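Local coordinates for lactococcal prophage ps3 protein 05 (PDB 3G8W) that probably transfers an acetyl group from acetyl-coenzyme A to an acceptor not established here, as a member of the GNAT acetyltransferase superfamily, at residues D16-L21 with D42-I47; E101-I106 with V131-I136; H105-A110 with E116-A121. All coordinates share one frame; numbering follows the deposited sequence.

Contact 1 (D16-L21 with D42-I47)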
# COMPACT_ATOMS: atom_id res chain seq x y z
N ASP B 16 -23.04 12.16 -4.79
CA ASP B 16 -24.39 11.88 -4.29
C ASP B 16 -24.73 10.39 -4.38
O ASP B 16 -24.88 9.72 -3.35
CB ASP B 16 -25.44 12.72 -5.04
CG ASP B 16 -25.25 14.23 -4.83
OD1 ASP B 16 -24.16 14.62 -4.34
OD2 ASP B 16 -26.18 15.02 -5.16
N SER B 17 -24.81 9.88 -5.61
CA SER B 17 -25.15 8.48 -5.87
C SER B 17 -24.29 7.55 -5.04
O SER B 17 -24.75 6.49 -4.63
CB SER B 17 -24.94 8.14 -7.34
OG SER B 17 -25.62 9.05 -8.17
N TYR B 18 -23.05 7.96 -4.81
CA TYR B 18 -22.04 7.08 -4.22
C TYR B 18 -22.20 6.92 -2.71
O TYR B 18 -21.77 5.91 -2.16
CB TYR B 18 -20.63 7.56 -4.59
CG TYR B 18 -19.53 6.58 -4.25
CD1 TYR B 18 -19.27 5.49 -5.07
CD2 TYR B 18 -18.76 6.75 -3.11
CE1 TYR B 18 -18.27 4.60 -4.75
CE2 TYR B 18 -17.75 5.86 -2.79
CZ TYR B 18 -17.52 4.79 -3.61
OH TYR B 18 -16.52 3.89 -3.28
N ILE B 19 -22.79 7.90 -2.04
CA ILE B 19 -23.11 7.73 -0.62
C ILE B 19 -24.32 6.80 -0.45
O ILE B 19 -24.29 5.88 0.37
CB ILE B 19 -23.39 9.05 0.11
CG1 ILE B 19 -22.45 10.16 -0.37
CG2 ILE B 19 -23.28 8.86 1.62
CD1 ILE B 19 -20.97 9.75 -0.42
N GLU B 20 -25.37 7.05 -1.24
CA GLU B 20 -26.56 6.19 -1.27
C GLU B 20 -26.23 4.71 -1.51
O GLU B 20 -26.71 3.85 -0.78
CB GLU B 20 -27.59 6.69 -2.28
CG GLU B 20 -28.83 7.30 -1.65
CD GLU B 20 -29.80 6.26 -1.09
OE1 GLU B 20 -30.99 6.28 -1.47
OE2 GLU B 20 -29.38 5.41 -0.26
N LEU B 21 -25.42 4.42 -2.52
CA LEU B 21 -25.00 3.04 -2.80
C LEU B 21 -24.19 2.47 -1.64
O LEU B 21 -24.20 1.27 -1.40
CB LEU B 21 -24.20 2.94 -4.10
CG LEU B 21 -24.00 1.53 -4.69
CD1 LEU B 21 -25.28 1.03 -5.34
CD2 LEU B 21 -22.89 1.49 -5.70
N ASP B 42 -13.68 14.19 2.21
CA ASP B 42 -12.52 14.77 1.56
C ASP B 42 -11.83 13.73 0.66
O ASP B 42 -11.78 13.92 -0.56
CB ASP B 42 -11.53 15.31 2.61
CG ASP B 42 -12.23 15.82 3.87
OD1 ASP B 42 -12.26 17.06 4.10
OD2 ASP B 42 -12.77 14.97 4.62
N ARG B 43 -11.34 12.64 1.26
CA ARG B 43 -10.64 11.57 0.54
C ARG B 43 -11.46 11.10 -0.65
O ARG B 43 -10.93 10.71 -1.69
CB ARG B 43 -10.35 10.38 1.47
CG ARG B 43 -9.09 9.51 1.15
CD ARG B 43 -7.76 10.32 1.19
NE ARG B 43 -7.90 11.65 1.81
CZ ARG B 43 -7.00 12.64 1.78
NH1 ARG B 43 -7.26 13.80 2.37
NH2 ARG B 43 -5.84 12.48 1.15
N LEU B 44 -12.78 11.17 -0.49
CA LEU B 44 -13.71 10.68 -1.48
C LEU B 44 -13.69 11.60 -2.68
O LEU B 44 -13.47 11.16 -3.82
CB LEU B 44 -15.11 10.64 -0.87
CG LEU B 44 -15.80 9.29 -0.95
CD1 LEU B 44 -15.22 8.32 0.07
CD2 LEU B 44 -17.28 9.49 -0.72
N LYS B 45 -13.90 12.88 -2.41
CA LYS B 45 -13.88 13.93 -3.43
C LYS B 45 -12.53 13.90 -4.13
O LYS B 45 -12.44 14.04 -5.35
CB LYS B 45 -14.15 15.28 -2.77
CG LYS B 45 -15.32 16.05 -3.36
CD LYS B 45 -15.93 16.97 -2.32
CE LYS B 45 -17.15 17.69 -2.85
NZ LYS B 45 -17.79 18.53 -1.80
N THR B 46 -11.48 13.70 -3.33
CA THR B 46 -10.14 13.46 -3.84
C THR B 46 -10.16 12.32 -4.86
O THR B 46 -9.86 12.54 -6.03
CB THR B 46 -9.15 13.11 -2.68
OG1 THR B 46 -9.20 14.12 -1.67
CG2 THR B 46 -7.72 12.98 -3.18
N ILE B 47 -10.56 11.12 -4.41
CA ILE B 47 -10.54 9.93 -5.26
C ILE B 47 -11.36 10.15 -6.53
O ILE B 47 -10.93 9.80 -7.63
CB ILE B 47 -11.01 8.67 -4.50
CG1 ILE B 47 -10.16 8.43 -3.25
CG2 ILE B 47 -10.94 7.44 -5.40
CD1 ILE B 47 -10.77 7.46 -2.23
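Y18 and I19, neighbours on helix 15-24, meet L44 of helix 41-48 in the N-terminal helical part of this GNAT fold. Across the two segments one leucine methyl makes both contacts: CD2 of L44 lies 3.9 Å from CD2 of Y18 and 3.7 Å from CD1 of I19. The approach to Y18 is at the ring edge, near the ring plane, so the methyl meets the C-H at CD2 and not the pi face. CB of Y18 leaves the backbone toward helix 41-48, and chi1 of -169° sets CG opposite the backbone N, which leaves the CD2 edge beside the leucine methyl. The tyrosine also packs on I57 and T69 of strands 55-62 and 65-74. I19 starts out along the side of its helix, and its ethyl arm, bent back beside the backbone N, brings CD1 to the leucine. The backbones are well apart, 9.5 Å between CA of Y18 and CA of L44, which suits long apolar side chains. L15, on helix 15-24, also packs on L44. One turn along helix 41-48 from D42, OG1 of T46 donates to O of D42 at 2.8 Å, from 52° above the carbonyl plane, while N of T46 uses the same oxygen.

Contact 2 (E101-I106 with V131-I136)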
# COMPACT_ATOMS: atom_id res chain seq x y z
N GLU B 101 -19.92 -8.30 -14.24
CA GLU B 101 -19.73 -7.47 -15.42
C GLU B 101 -18.85 -6.26 -15.10
O GLU B 101 -17.99 -5.86 -15.90
CB GLU B 101 -21.08 -7.05 -15.98
CG GLU B 101 -21.09 -6.80 -17.45
CD GLU B 101 -22.48 -6.39 -17.93
OE1 GLU B 101 -22.62 -5.28 -18.51
OE2 GLU B 101 -23.45 -7.19 -17.71
N LEU B 102 -19.05 -5.69 -13.92
CA LEU B 102 -18.22 -4.59 -13.43
C LEU B 102 -16.73 -4.98 -13.28
O LEU B 102 -15.86 -4.26 -13.79
CB LEU B 102 -18.79 -4.10 -12.10
CG LEU B 102 -18.68 -2.68 -11.55
CD1 LEU B 102 -18.10 -2.77 -10.18
CD2 LEU B 102 -17.85 -1.76 -12.40
N ILE B 103 -16.44 -6.10 -12.59
CA ILE B 103 -15.05 -6.53 -12.35
C ILE B 103 -14.35 -6.71 -13.68
O ILE B 103 -13.24 -6.22 -13.87
CB ILE B 103 -14.91 -7.79 -11.41
CG1 ILE B 103 -15.35 -7.46 -9.98
CG2 ILE B 103 -13.48 -8.32 -11.35
CD1 ILE B 103 -15.06 -6.03 -9.54
N ASN B 104 -15.03 -7.35 -14.63
CA ASN B 104 -14.51 -7.48 -15.98
C ASN B 104 -14.16 -6.18 -16.66
O ASN B 104 -13.11 -6.09 -17.29
CB ASN B 104 -15.45 -8.29 -16.84
CG ASN B 104 -15.13 -9.79 -16.82
OD1 ASN B 104 -15.51 -10.50 -17.75
ND2 ASN B 104 -14.42 -10.27 -15.80
N HIS B 105 -15.00 -5.16 -16.53
CA HIS B 105 -14.73 -3.85 -17.13
C HIS B 105 -13.42 -3.37 -16.52
O HIS B 105 -12.51 -2.92 -17.24
CB HIS B 105 -15.86 -2.86 -16.81
CG HIS B 105 -15.73 -1.53 -17.50
ND1 HIS B 105 -14.80 -0.58 -17.14
CD2 HIS B 105 -16.45 -0.98 -18.51
CE1 HIS B 105 -14.93 0.49 -17.91
NE2 HIS B 105 -15.92 0.27 -18.75
N ILE B 106 -13.31 -3.50 -15.20
CA ILE B 106 -12.16 -2.98 -14.48
C ILE B 106 -10.91 -3.72 -14.91
O ILE B 106 -9.85 -3.12 -15.00
CB ILE B 106 -12.35 -3.00 -12.95
CG1 ILE B 106 -13.50 -2.06 -12.54
CG2 ILE B 106 -11.06 -2.62 -12.26
CD1 ILE B 106 -13.70 -1.94 -11.03
N VAL B 131 -15.22 -16.68 -2.91
CA VAL B 131 -15.84 -17.44 -3.98
C VAL B 131 -16.07 -16.57 -5.25
O VAL B 131 -15.71 -16.97 -6.36
CB VAL B 131 -17.18 -18.05 -3.52
CG1 VAL B 131 -17.84 -18.78 -4.67
CG2 VAL B 131 -16.96 -18.98 -2.36
N PHE B 132 -16.66 -15.40 -5.08
CA PHE B 132 -16.81 -14.54 -6.22
C PHE B 132 -15.48 -14.25 -6.94
O PHE B 132 -15.33 -14.57 -8.13
CB PHE B 132 -17.52 -13.26 -5.83
CG PHE B 132 -17.79 -12.35 -6.98
CD1 PHE B 132 -18.75 -12.68 -7.92
CD2 PHE B 132 -17.06 -11.15 -7.11
CE1 PHE B 132 -18.99 -11.83 -8.99
CE2 PHE B 132 -17.29 -10.28 -8.19
CZ PHE B 132 -18.26 -10.60 -9.13
N PHE B 133 -14.51 -13.67 -6.23
CA PHE B 133 -13.29 -13.18 -6.91
C PHE B 133 -12.47 -14.32 -7.40
O PHE B 133 -11.74 -14.24 -8.37
CB PHE B 133 -12.47 -12.24 -6.03
CG PHE B 133 -13.11 -10.90 -5.87
CD1 PHE B 133 -12.97 -9.94 -6.87
CD2 PHE B 133 -13.91 -10.63 -4.75
CE1 PHE B 133 -13.60 -8.70 -6.76
CE2 PHE B 133 -14.53 -9.40 -4.61
CZ PHE B 133 -14.38 -8.41 -5.62
N SER B 134 -12.65 -15.42 -6.72
CA SER B 134 -11.93 -16.59 -7.03
C SER B 134 -12.47 -17.10 -8.36
O SER B 134 -11.73 -17.56 -9.23
CB SER B 134 -12.17 -17.54 -5.90
OG SER B 134 -11.82 -18.80 -6.32
N SER B 135 -13.77 -16.97 -8.53
CA SER B 135 -14.43 -17.47 -9.71
C SER B 135 -14.05 -16.60 -10.89
O SER B 135 -14.20 -17.00 -12.05
CB SER B 135 -15.93 -17.46 -9.51
OG SER B 135 -16.48 -16.28 -10.01
N ILE B 136 -13.56 -15.40 -10.61
CA ILE B 136 -13.11 -14.54 -11.67
C ILE B 136 -11.69 -14.90 -12.16
O ILE B 136 -11.36 -14.70 -13.33
CB ILE B 136 -13.28 -13.07 -11.26
CG1 ILE B 136 -14.74 -12.69 -11.49
CG2 ILE B 136 -12.37 -12.16 -12.03
CD1 ILE B 136 -15.17 -11.56 -10.63
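The ring of F132 turns its edge to I103: CG1 of the isoleucine sits near the ring plane, 3.9 Å from CE2. One face of this ring receives CD1 of I136, 3.4 Å above the plane and displaced toward the rim, while CD2 of F133 lies in plane at the edge. F133 in turn presents a face to its neighbour, with CD2 of F132 3.8 Å above the centre of the ring. The two phenylalanines thus pack edge against face on helix 127-136; F132 leaves its edge, and F133 the CE1 corner, for helix 96-112.

I103 is the residue of that second helix that enters among them. Its CG1 also comes 3.9 Å from CE1 of F133, approaching obliquely, and its CG2 branch goes elsewhere, 3.7 Å from CD1 of I136. A beta-branched residue suits this place because its two arms serve different partners: CG1 goes to the aromatic rings, and CG2, lying opposite the backbone N, goes to the isoleucine, whose side chain crosses I103 at about a right angle. The short helical segments meet at -49° with axes 11.3 Å apart, a separation that large side chains bridge.

The contact joins the helix between strands 83-91 and 117-123 of the GNAT fold to the helix that follows strand 117-123, and I103 also touches C70 of the central sheet. OG of S135 donates to O of F132 at 2.8 Å, in the carbonyl plane on a lone pair, and is hydrogen-bonded to NH1 of R100, a polar tie between the helices. Since the direct contacts of I103 are all between hydrocarbon groups, their cohesion is expected to come mainly from dispersion and the exclusion of water, with shape and not bond direction setting the fit.

Contact 3 (H105-A110 with E116-A121)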
# COMPACT_ATOMS: atom_id res chain seq x y z
N HIS B 105 -15.00 -5.16 -16.53
CA HIS B 105 -14.73 -3.85 -17.13
C HIS B 105 -13.42 -3.37 -16.52
O HIS B 105 -12.51 -2.92 -17.24
CB HIS B 105 -15.86 -2.86 -16.81
CG HIS B 105 -15.73 -1.53 -17.50
ND1 HIS B 105 -14.80 -0.58 -17.14
CD2 HIS B 105 -16.45 -0.98 -18.51
CE1 HIS B 105 -14.93 0.49 -17.91
NE2 HIS B 105 -15.92 0.27 -18.75
N ILE B 106 -13.31 -3.50 -15.20
CA ILE B 106 -12.16 -2.98 -14.48
C ILE B 106 -10.91 -3.72 -14.91
O ILE B 106 -9.85 -3.12 -15.00
CB ILE B 106 -12.35 -3.00 -12.95
CG1 ILE B 106 -13.50 -2.06 -12.54
CG2 ILE B 106 -11.06 -2.62 -12.26
CD1 ILE B 106 -13.70 -1.94 -11.03
N ILE B 107 -11.04 -5.00 -15.22
CA ILE B 107 -9.89 -5.74 -15.72
C ILE B 107 -9.46 -5.20 -17.08
O ILE B 107 -8.27 -4.97 -17.32
CB ILE B 107 -10.13 -7.26 -15.76
CG1 ILE B 107 -10.23 -7.80 -14.33
CG2 ILE B 107 -8.98 -7.94 -16.47
CD1 ILE B 107 -10.54 -9.28 -14.25
N GLN B 108 -10.43 -4.96 -17.96
CA GLN B 108 -10.11 -4.48 -19.29
C GLN B 108 -9.40 -3.13 -19.23
O GLN B 108 -8.47 -2.89 -19.99
CB GLN B 108 -11.35 -4.40 -20.19
CG GLN B 108 -11.02 -4.42 -21.70
CD GLN B 108 -10.20 -5.66 -22.11
OE1 GLN B 108 -10.23 -6.70 -21.44
NE2 GLN B 108 -9.47 -5.54 -23.22
N TYR B 109 -9.85 -2.27 -18.32
CA TYR B 109 -9.23 -0.98 -18.11
C TYR B 109 -7.77 -1.14 -17.62
O TYR B 109 -6.86 -0.44 -18.11
CB TYR B 109 -10.03 -0.18 -17.10
CG TYR B 109 -9.36 1.12 -16.72
CD1 TYR B 109 -8.54 1.21 -15.59
CD2 TYR B 109 -9.52 2.27 -17.53
CE1 TYR B 109 -7.92 2.42 -15.25
CE2 TYR B 109 -8.91 3.47 -17.20
CZ TYR B 109 -8.12 3.54 -16.07
OH TYR B 109 -7.53 4.73 -15.76
N ALA B 110 -7.57 -2.06 -16.67
CA ALA B 110 -6.25 -2.35 -16.11
C ALA B 110 -5.27 -2.67 -17.23
O ALA B 110 -4.25 -1.99 -17.37
CB ALA B 110 -6.30 -3.49 -15.09
N GLU B 116 -0.09 -4.79 -14.81
CA GLU B 116 0.19 -6.21 -14.97
C GLU B 116 -0.49 -7.11 -13.98
O GLU B 116 -0.82 -8.25 -14.30
CB GLU B 116 1.68 -6.44 -14.91
CG GLU B 116 2.27 -6.77 -16.23
CD GLU B 116 3.57 -6.08 -16.44
OE1 GLU B 116 4.56 -6.46 -15.78
OE2 GLU B 116 3.60 -5.15 -17.26
N THR B 117 -0.67 -6.65 -12.75
CA THR B 117 -1.29 -7.51 -11.78
C THR B 117 -2.29 -6.78 -10.87
O THR B 117 -2.10 -5.61 -10.52
CB THR B 117 -0.23 -8.35 -10.99
OG1 THR B 117 0.20 -7.66 -9.82
CG2 THR B 117 0.98 -8.74 -11.85
N LEU B 118 -3.37 -7.48 -10.50
CA LEU B 118 -4.37 -6.95 -9.59
C LEU B 118 -4.37 -7.73 -8.29
O LEU B 118 -4.25 -8.96 -8.30
CB LEU B 118 -5.77 -7.01 -10.19
CG LEU B 118 -5.97 -6.16 -11.46
CD1 LEU B 118 -7.38 -6.34 -12.02
CD2 LEU B 118 -5.68 -4.69 -11.22
N MSE B 119 -4.48 -6.99 -7.18
CA MSE B 119 -4.64 -7.58 -5.87
C MSE B 119 -5.88 -7.06 -5.14
O MSE B 119 -6.30 -5.91 -5.30
CB MSE B 119 -3.41 -7.31 -5.01
CG MSE B 119 -2.25 -8.25 -5.23
SE MSE B 119 -0.62 -7.26 -4.87
CE MSE B 119 -0.54 -7.23 -2.95
N ILE B 120 -6.44 -7.91 -4.30
CA ILE B 120 -7.53 -7.55 -3.43
C ILE B 120 -7.32 -8.25 -2.10
O ILE B 120 -6.89 -9.40 -2.06
CB ILE B 120 -8.93 -7.87 -4.06
CG1 ILE B 120 -10.05 -7.30 -3.20
CG2 ILE B 120 -9.11 -9.37 -4.42
CD1 ILE B 120 -11.25 -6.86 -4.06
N ALA B 121 -7.57 -7.52 -1.02
CA ALA B 121 -7.54 -8.07 0.32
C ALA B 121 -8.98 -8.29 0.74
O ALA B 121 -9.80 -7.37 0.70
CB ALA B 121 -6.86 -7.11 1.28
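CB of L118 leaves the strand toward helix 96-112, and the leucine splits its two methyls between two helical residues one turn apart. CD1 lies 3.9 Å from CG1 of I107, and CD2 lies 4.1 Å from CB of A110. The leucine places CG opposite its carbonyl carbon (chi1 -63°), and the fork at its end then straddles the two partners. I107 projects along the flank of the helix, and its chain passes obliquely across that of L118, offering the CG1 methylene and not a methyl. A110 aims its single methyl at the strand; so small a residue suits the place where the two segments' backbones come nearest (CA of A110 to CA of E116, 7.6 Å).

The pair belongs to the beta-alpha-beta unit made of strand 83-91, helix 96-112 and strand 117-123, in which the helix crosses over the sheet between two neighbouring parallel strands. L118 therefore belongs to the interface of helix and sheet, and it is also packed against A84 of the adjoining strand 83-91 and L72 of strand 65-74 beyond it. I107 leans in addition on Y162 of strand 153-163. At the start of the segment CB of E116 leaves away from the helix, and its carboxylate reaches the second subunit, with OE2 in a salt bridge to K149 NZ of that chain and OE1 hydrogen-bonded to its Y154 OH.

Overall arrangement
Contacts 2 and 3 share helix 96-112, including H105 and I106, and their centres lie 9 Å apart. They touch directly: CZ of F133 is 3.8 Å from CD1 of I120, and CG2 of I136 is 4.1 Å from CD1 of I107, which ties helix 127-136 both to strand 117-123 and to helix 96-112. Contact 1 stands across the chain's centre from both, its nearest atoms about 8 Å from contact 2 and about 10 Å from contact 3. No active-site residue is established against which to place them. A bound 2-[N-cyclohexylamino]ethane sulfonic acid, probably from the crystallisation liquor though it may mark a pocket, lies about 6 Å from the side chain of L44.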